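Local coordinates for glycoside hydrolase (Streptococcus pneumoniae serotype 4, PDB 6ORH), which probably acts as an alpha-L-fucosidase of glycoside hydrolase family 29, hydrolysing terminal alpha-L-fucose from host-derived carbohydrate antigens, at residues A219-W224 with S409-G414; R390-H395 with I433-A438. The protein carries 2 engineered substitutions. One frame throughout, in Å; residues are numbered along the deposited sequence.

Interaction 1: residues A219-W224 with S409-G414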
ATOM      1  N   ALA A 219       1.171   4.688  -7.222  1.00 15.06           N
ATOM      2  CA  ALA A 219       1.912   5.737  -6.526  1.00 14.25           C
ATOM      3  C   ALA A 219       2.060   5.339  -5.060  1.00 13.91           C
ATOM      4  O   ALA A 219       1.178   4.711  -4.467  1.00 14.49           O
ATOM      5  CB  ALA A 219       1.145   7.034  -6.605  1.00 14.51           C
ATOM      6  N   GLY A 220       3.172   5.777  -4.465  1.00 11.72           N
ATOM      7  CA  GLY A 220       3.397   5.460  -3.057  1.00 11.99           C
ATOM      8  C   GLY A 220       2.557   6.314  -2.099  1.00 12.59           C
ATOM      9  O   GLY A 220       1.925   7.311  -2.470  1.00 11.74           O
ATOM     10  N   ASP A 221       2.560   5.861  -0.835  1.00 12.50           N
ATOM     11  CA  ASP A 221       2.113   6.689   0.273  1.00 12.34           C
ATOM     12  C   ASP A 221       3.263   6.657   1.270  1.00 11.82           C
ATOM     13  O   ASP A 221       3.550   5.595   1.821  1.00 13.75           O
ATOM     14  CB  ASP A 221       0.780   6.207   0.844  1.00 13.13           C
ATOM     15  CG  ASP A 221       0.120   7.210   1.789  1.00 14.07           C
ATOM     16  OD1 ASP A 221       0.321   8.414   1.589  1.00 13.94           O
ATOM     17  OD2 ASP A 221      -0.614   6.769   2.683  1.00 16.00           O
ATOM     18  N   PRO A 222       3.984   7.767   1.496  1.00 11.87           N
ATOM     19  CA  PRO A 222       3.632   9.098   1.000  1.00 11.66           C
ATOM     20  C   PRO A 222       3.898   9.262  -0.496  1.00 10.80           C
ATOM     21  O   PRO A 222       4.709   8.533  -1.062  1.00 11.93           O
ATOM     22  CB  PRO A 222       4.624  10.028   1.730  1.00 12.29           C
ATOM     23  CG  PRO A 222       5.815   9.128   2.062  1.00 11.69           C
ATOM     24  CD  PRO A 222       5.185   7.799   2.353  1.00 11.64           C
ATOM     25  N   LEU A 223       3.178  10.215  -1.115  1.00  9.96           N
ATOM     26  CA  LEU A 223       3.584  10.732  -2.421  1.00  9.91           C
ATOM     27  C   LEU A 223       3.802  12.233  -2.305  1.00 11.55           C
ATOM     28  O   LEU A 223       2.836  13.013  -2.309  1.00 11.12           O
ATOM     29  CB  LEU A 223       2.574  10.404  -3.539  1.00 10.59           C
ATOM     30  CG  LEU A 223       2.944  11.047  -4.898  1.00 10.05           C
ATOM     31  CD1 LEU A 223       4.275  10.509  -5.437  1.00 11.31           C
ATOM     32  CD2 LEU A 223       1.825  10.911  -5.946  1.00 11.48           C
ATOM     33  N   TRP A 224       5.081  12.626  -2.207  1.00 11.11           N
ATOM     34  CA  TRP A 224       5.477  14.022  -2.350  1.00 10.50           C
ATOM     35  C   TRP A 224       5.672  14.320  -3.834  1.00 10.53           C
ATOM     36  O   TRP A 224       6.442  13.617  -4.519  1.00 10.83           O
ATOM     37  CB  TRP A 224       6.780  14.268  -1.563  1.00 11.28           C
ATOM     38  CG  TRP A 224       6.611  14.007  -0.099  1.00 11.59           C
ATOM     39  CD1 TRP A 224       6.960  12.904   0.642  1.00 11.74           C
ATOM     40  CD2 TRP A 224       6.019  14.942   0.822  1.00 11.82           C
ATOM     41  NE1 TRP A 224       6.618  13.082   1.970  1.00 11.84           N
ATOM     42  CE2 TRP A 224       6.051  14.332   2.093  1.00 11.86           C
ATOM     43  CE3 TRP A 224       5.446  16.221   0.655  1.00 12.31           C
ATOM     44  CZ2 TRP A 224       5.504  14.955   3.219  1.00 12.26           C
ATOM     45  CZ3 TRP A 224       4.955  16.864   1.782  1.00 11.52           C
ATOM     46  CH2 TRP A 224       5.002  16.231   3.033  1.00 11.86           C
ATOM     47  N   SER A 409      -6.039   5.702   7.590  1.00 13.98           N
ATOM     48  CA  SER A 409      -4.973   6.662   7.825  1.00 13.74           C
ATOM     49  C   SER A 409      -4.124   6.760   6.568  1.00 14.26           C
ATOM     50  O   SER A 409      -4.183   5.896   5.682  1.00 16.03           O
ATOM     51  CB  SER A 409      -4.095   6.277   9.008  1.00 15.46           C
ATOM     52  OG  SER A 409      -3.361   5.091   8.732  1.00 16.27           O
ATOM     53  N   GLY A 410      -3.284   7.790   6.560  1.00 13.85           N
ATOM     54  CA  GLY A 410      -2.391   7.992   5.429  1.00 14.54           C
ATOM     55  C   GLY A 410      -1.223   8.895   5.784  1.00 13.93           C
ATOM     56  O   GLY A 410      -1.077   9.380   6.918  1.00 14.08           O
ATOM     57  N   HIS A 411      -0.361   9.091   4.787  1.00 12.58           N
ATOM     58  CA  HIS A 411       0.714  10.054   4.908  1.00 12.13           C
ATOM     59  C   HIS A 411       0.300  11.380   4.272  1.00 12.99           C
ATOM     60  O   HIS A 411      -0.144  12.301   4.975  1.00 12.94           O
ATOM     61  CB  HIS A 411       1.991   9.494   4.239  1.00 11.98           C
ATOM     62  CG  HIS A 411       2.575   8.307   4.917  1.00 11.50           C
ATOM     63  ND1 HIS A 411       3.749   8.378   5.646  1.00 13.40           N
ATOM     64  CD2 HIS A 411       2.183   7.021   4.950  1.00 12.51           C
ATOM     65  CE1 HIS A 411       4.041   7.171   6.106  1.00 12.31           C
ATOM     66  NE2 HIS A 411       3.098   6.328   5.700  1.00 13.14           N
ATOM     67  N   THR A 412       0.468  11.490   2.943  1.00 11.80           N
ATOM     68  CA  THR A 412       0.228  12.730   2.217  1.00 11.92           C
ATOM     69  C   THR A 412      -1.240  12.872   1.799  1.00 12.23           C
ATOM     70  O   THR A 412      -2.026  11.912   1.781  1.00 12.89           O
ATOM     71  CB  THR A 412       1.133  12.799   0.971  1.00 11.31           C
ATOM     72  OG1 THR A 412       1.035  11.521   0.312  1.00 12.32           O
ATOM     73  CG2 THR A 412       2.583  13.050   1.339  1.00 12.86           C
ATOM     74  N   VAL A 413      -1.578  14.112   1.452  1.00 12.03           N
ATOM     75  CA  VAL A 413      -2.848  14.429   0.823  1.00 11.91           C
ATOM     76  C   VAL A 413      -2.548  14.826  -0.624  1.00 12.52           C
ATOM     77  O   VAL A 413      -2.949  14.120  -1.554  1.00 13.16           O
ATOM     78  CB  VAL A 413      -3.575  15.524   1.637  1.00 11.44           C
ATOM     79  CG1 VAL A 413      -4.809  16.034   0.880  1.00 12.24           C
ATOM     80  CG2 VAL A 413      -4.031  14.987   3.005  1.00 11.07           C
ATOM     81  N   GLY A 414      -1.861  15.956  -0.826  1.00 12.43           N
ATOM     82  CA  GLY A 414      -1.530  16.403  -2.172  1.00 13.16           C
ATOM     83  C   GLY A 414      -2.718  17.093  -2.858  1.00 13.24           C
ATOM     84  O   GLY A 414      -3.611  17.634  -2.186  1.00 14.91           O
TER
HETATM   85  O   HOH W   1      -3.107   4.835   3.343  1.00 26.96           O
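P222, which follows a cis peptide bond, lays its CD over one face of the H411 imidazole, offset toward the rim and 3.8 Å from the ring centroid, a CH-pi contact. At the edge of the same ring, in its plane, lies OD2 of D221, whose carboxylate is turned almost perpendicular to the imidazole (85°). A second CH-pi contact runs the other way across the interface: T412 CG2 sits above the centre of the six-membered ring of W224, 3.9 Å from the centroid.

The D221 carboxylate also grips the backbone of the turn. H411 N donates to OD2 at 3.1 Å, reaching its syn side 28° out of the carboxylate plane; weak bonds from H411 N and T412 N go to OD1. With CG anti to the backbone N (chi1 -167°), the carboxylate extends to this turn, where R417 adds a salt bridge to OD1. Water 1 joins D221 OD2 to S409 O. T412 uses both branches: while CG2 lies over the six-membered ring of W224, OG1 accepts a nearly straight bond from L223 N at 2.9 Å.

The contact joins the fucosidase domain to the F5/8 type C domain. Residues 219-224 form part of the loop between strands 209-211 and 226-227 of the catalytic domain, and 409-414 lead out of strand 403-410, at the margin of a five-stranded antiparallel sheet. H411 NE2 bonds to H243 of the second subunit, and the W224 side chain reaches A392 on the neighbouring strand 391-400.

Interaction 2: residues R390-H395 with I433-A438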
ATOM      1  N   ARG A 390       2.054  20.116   1.999  1.00 12.61           N
ATOM      2  CA  ARG A 390       2.463  20.272   3.395  1.00 12.64           C
ATOM      3  C   ARG A 390       2.207  19.041   4.256  1.00 13.60           C
ATOM      4  O   ARG A 390       3.066  18.667   5.059  1.00 13.26           O
ATOM      5  CB  ARG A 390       1.714  21.468   4.025  1.00 14.13           C
ATOM      6  CG  ARG A 390       1.953  22.789   3.299  1.00 13.80           C
ATOM      7  CD  ARG A 390       0.944  23.885   3.711  1.00 15.55           C
ATOM      8  NE  ARG A 390       1.300  25.077   2.981  1.00 15.42           N
ATOM      9  CZ  ARG A 390       1.506  26.294   3.501  1.00 15.77           C
ATOM     10  NH1 ARG A 390       1.291  26.526   4.793  1.00 16.58           N
ATOM     11  NH2 ARG A 390       1.881  27.274   2.708  1.00 16.60           N
ATOM     12  N   ILE A 391       1.029  18.405   4.115  1.00 13.08           N
ATOM     13  CA  ILE A 391       0.606  17.397   5.081  1.00 12.95           C
ATOM     14  C   ILE A 391       1.441  16.133   4.921  1.00 14.53           C
ATOM     15  O   ILE A 391       1.614  15.675   3.796  1.00 14.32           O
ATOM     16  CB  ILE A 391      -0.899  17.099   4.950  1.00 13.10           C
ATOM     17  CG1 ILE A 391      -1.675  18.329   5.427  1.00 13.61           C
ATOM     18  CG2 ILE A 391      -1.276  15.864   5.763  1.00 13.06           C
ATOM     19  CD1 ILE A 391      -3.157  18.311   5.021  1.00 14.42           C
ATOM     20  N   ALA A 392       1.910  15.587   6.041  1.00 12.83           N
ATOM     21  CA  ALA A 392       2.740  14.393   6.026  1.00 12.46           C
ATOM     22  C   ALA A 392       2.100  13.217   6.756  1.00 14.62           C
ATOM     23  O   ALA A 392       2.582  12.078   6.630  1.00 14.75           O
ATOM     24  CB  ALA A 392       4.101  14.736   6.620  1.00 13.14           C
ATOM     25  N   ALA A 393       1.043  13.465   7.567  1.00 13.26           N
ATOM     26  CA  ALA A 393       0.350  12.353   8.210  1.00 12.75           C
ATOM     27  C   ALA A 393      -1.032  12.800   8.657  1.00 13.40           C
ATOM     28  O   ALA A 393      -1.180  13.906   9.178  1.00 13.32           O
ATOM     29  CB  ALA A 393       1.107  11.843   9.424  1.00 13.92           C
ATOM     30  N   PHE A 394      -2.010  11.920   8.458  1.00 12.99           N
ATOM     31  CA  PHE A 394      -3.363  12.230   8.926  1.00 13.61           C
ATOM     32  C   PHE A 394      -4.095  10.918   9.199  1.00 13.92           C
ATOM     33  O   PHE A 394      -3.710   9.849   8.708  1.00 14.02           O
ATOM     34  CB  PHE A 394      -4.100  13.114   7.901  1.00 14.03           C
ATOM     35  CG  PHE A 394      -4.483  12.345   6.659  1.00 14.04           C
ATOM     36  CD1 PHE A 394      -3.536  12.140   5.656  1.00 14.15           C
ATOM     37  CD2 PHE A 394      -5.714  11.703   6.552  1.00 14.96           C
ATOM     38  CE1 PHE A 394      -3.827  11.325   4.569  1.00 15.28           C
ATOM     39  CE2 PHE A 394      -6.005  10.885   5.470  1.00 15.14           C
ATOM     40  CZ  PHE A 394      -5.071  10.731   4.449  1.00 15.43           C
ATOM     41  N   HIS A 395      -5.198  10.979   9.965  1.00 14.22           N
ATOM     42  CA  HIS A 395      -6.064   9.820  10.067  1.00 14.26           C
ATOM     43  C   HIS A 395      -7.516  10.293  10.129  1.00 14.28           C
ATOM     44  O   HIS A 395      -7.787  11.476  10.321  1.00 16.18           O
ATOM     45  CB  HIS A 395      -5.662   8.880  11.226  1.00 14.43           C
ATOM     46  CG  HIS A 395      -5.740   9.486  12.589  1.00 16.25           C
ATOM     47  ND1 HIS A 395      -4.697  10.224  13.120  1.00 15.43           N
ATOM     48  CD2 HIS A 395      -6.712   9.447  13.540  1.00 17.62           C
ATOM     49  CE1 HIS A 395      -5.030  10.637  14.335  1.00 17.60           C
ATOM     50  NE2 HIS A 395      -6.258  10.170  14.609  1.00 18.14           N
ATOM     51  N   ILE A 433      -5.158  15.870  11.445  1.00 15.45           N
ATOM     52  CA  ILE A 433      -3.854  16.137  10.840  1.00 14.43           C
ATOM     53  C   ILE A 433      -2.800  16.043  11.947  1.00 16.12           C
ATOM     54  O   ILE A 433      -2.809  16.850  12.875  1.00 16.14           O
ATOM     55  CB  ILE A 433      -3.821  17.495  10.111  1.00 15.45           C
ATOM     56  CG1 ILE A 433      -4.882  17.558   8.999  1.00 17.33           C
ATOM     57  CG2 ILE A 433      -2.417  17.796   9.576  1.00 15.00           C
ATOM     58  CD1 ILE A 433      -5.036  18.929   8.400  1.00 17.58           C
ATOM     59  N   THR A 434      -1.829  15.124  11.800  1.00 14.60           N
ATOM     60  CA  THR A 434      -0.904  14.807  12.889  1.00 14.70           C
ATOM     61  C   THR A 434       0.529  15.240  12.585  1.00 14.55           C
ATOM     62  O   THR A 434       1.361  15.393  13.490  1.00 15.68           O
ATOM     63  CB  THR A 434      -0.997  13.337  13.317  1.00 16.10           C
ATOM     64  OG1 THR A 434      -0.543  12.492  12.240  1.00 15.71           O
ATOM     65  CG2 THR A 434      -2.400  12.958  13.743  1.00 16.46           C
ATOM     66  N   GLU A 435       0.842  15.413  11.299  1.00 13.95           N
ATOM     67  CA  GLU A 435       2.160  15.914  10.925  1.00 14.27           C
ATOM     68  C   GLU A 435       2.055  16.752   9.650  1.00 13.55           C
ATOM     69  O   GLU A 435       1.333  16.379   8.729  1.00 13.41           O
ATOM     70  CB  GLU A 435       3.135  14.744  10.711  1.00 15.57           C
ATOM     71  CG  GLU A 435       4.554  15.253  10.593  1.00 17.80           C
ATOM     72  CD  GLU A 435       5.577  14.173  10.317  1.00 20.93           C
ATOM     73  OE1 GLU A 435       5.591  13.191  11.087  1.00 24.67           O
ATOM     74  OE2 GLU A 435       6.419  14.368   9.389  1.00 22.76           O
ATOM     75  N   SER A 436       2.744  17.905   9.598  1.00 13.69           N
ATOM     76  CA  SER A 436       2.677  18.788   8.455  1.00 13.29           C
ATOM     77  C   SER A 436       3.930  19.651   8.418  1.00 14.15           C
ATOM     78  O   SER A 436       4.414  20.084   9.477  1.00 15.06           O
ATOM     79  CB  SER A 436       1.391  19.613   8.492  1.00 14.82           C
ATOM     80  OG  SER A 436       1.207  20.364   7.316  1.00 15.66           O
ATOM     81  N   GLN A 437       4.451  19.885   7.212  1.00 13.43           N
ATOM     82  CA  GLN A 437       5.676  20.671   7.070  1.00 14.89           C
ATOM     83  C   GLN A 437       5.452  22.154   7.331  1.00 15.84           C
ATOM     84  O   GLN A 437       6.426  22.870   7.590  1.00 17.18           O
ATOM     85  CB  GLN A 437       6.292  20.503   5.685  1.00 15.02           C
ATOM     86  CG  GLN A 437       6.580  19.038   5.345  1.00 15.26           C
ATOM     87  CD  GLN A 437       7.476  18.934   4.127  1.00 14.11           C
ATOM     88  OE1 GLN A 437       7.579  19.840   3.301  1.00 12.98           O
ATOM     89  NE2 GLN A 437       8.203  17.821   4.040  1.00 16.15           N
ATOM     90  N   ALA A 438       4.185  22.596   7.235  1.00 15.00           N
ATOM     91  CA  ALA A 438       3.821  23.989   7.449  1.00 14.90           C
ATOM     92  C   ALA A 438       2.351  24.010   7.847  1.00 16.44           C
ATOM     93  O   ALA A 438       1.707  22.961   7.868  1.00 16.16           O
ATOM     94  CB  ALA A 438       4.047  24.813   6.206  1.00 15.98           C
TER
HETATM   95  O   HOH W   2      -2.181  10.195  11.977  1.00 14.86           O
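E435 O is gripped by two backbone donors, A392 N at 2.9 Å and A393 N at 3.2 Å, both reaching it from the same face of its carbonyl plane. This is a classic beta bulge between antiparallel strands 391-400 and 428-436 of the F5/8 type C domain. One step on, A393 O accepts from T434 N (3.0 Å) and E435 N, making a second classic bulge in which the extra residue is on the other strand. Beyond the two bulges F394 pairs with I433. At the far end, Q437 N donates to R390 O at 2.8 Å.

On the face with I391 and I433, the two isoleucines cross at about a right angle and meet at their CD1 atoms. The other face carries A393 beside E435, with their CB atoms touching. E435 has CG anti to the backbone N (chi1 -169°) and an extended chain, which brings OE2 alongside A392 CB.

T434 CG2 meets the edge of the H395 ring, and water 2 joins H395 ND1 to T434 OG1, which also bonds to E237 of the second subunit. The R390 guanidinium, bonded through NH1 to L439 O, has A438 CB over one face, 3.5 Å from NH1. Further back, beside R390 CB, S436 OG donates to A438 O at 2.7 Å, in the carbonyl plane.

How the interactions relate
The centres of interactions 1 and 2 lie about 10 Å apart, and the two touch directly. Strands 428-436, 391-400 and 403-410 are consecutive neighbours in one antiparallel sheet: interaction 2 pairs the first two, and the third runs into the 409-414 turn of interaction 1. G410 N probably bonds to F394 O at 3.0 Å, and W224 CH2 packs on I391 O. Along the chain the segments alternate, in the order 219-224, 390-395, 409-414, 433-438. Interaction 2 is thus internal to the F5/8 type C domain, whereas interaction 1 docks that sheet onto the fucosidase domain. Both contacts also touch the second subunit, placing the domain junction beside the dimer interface.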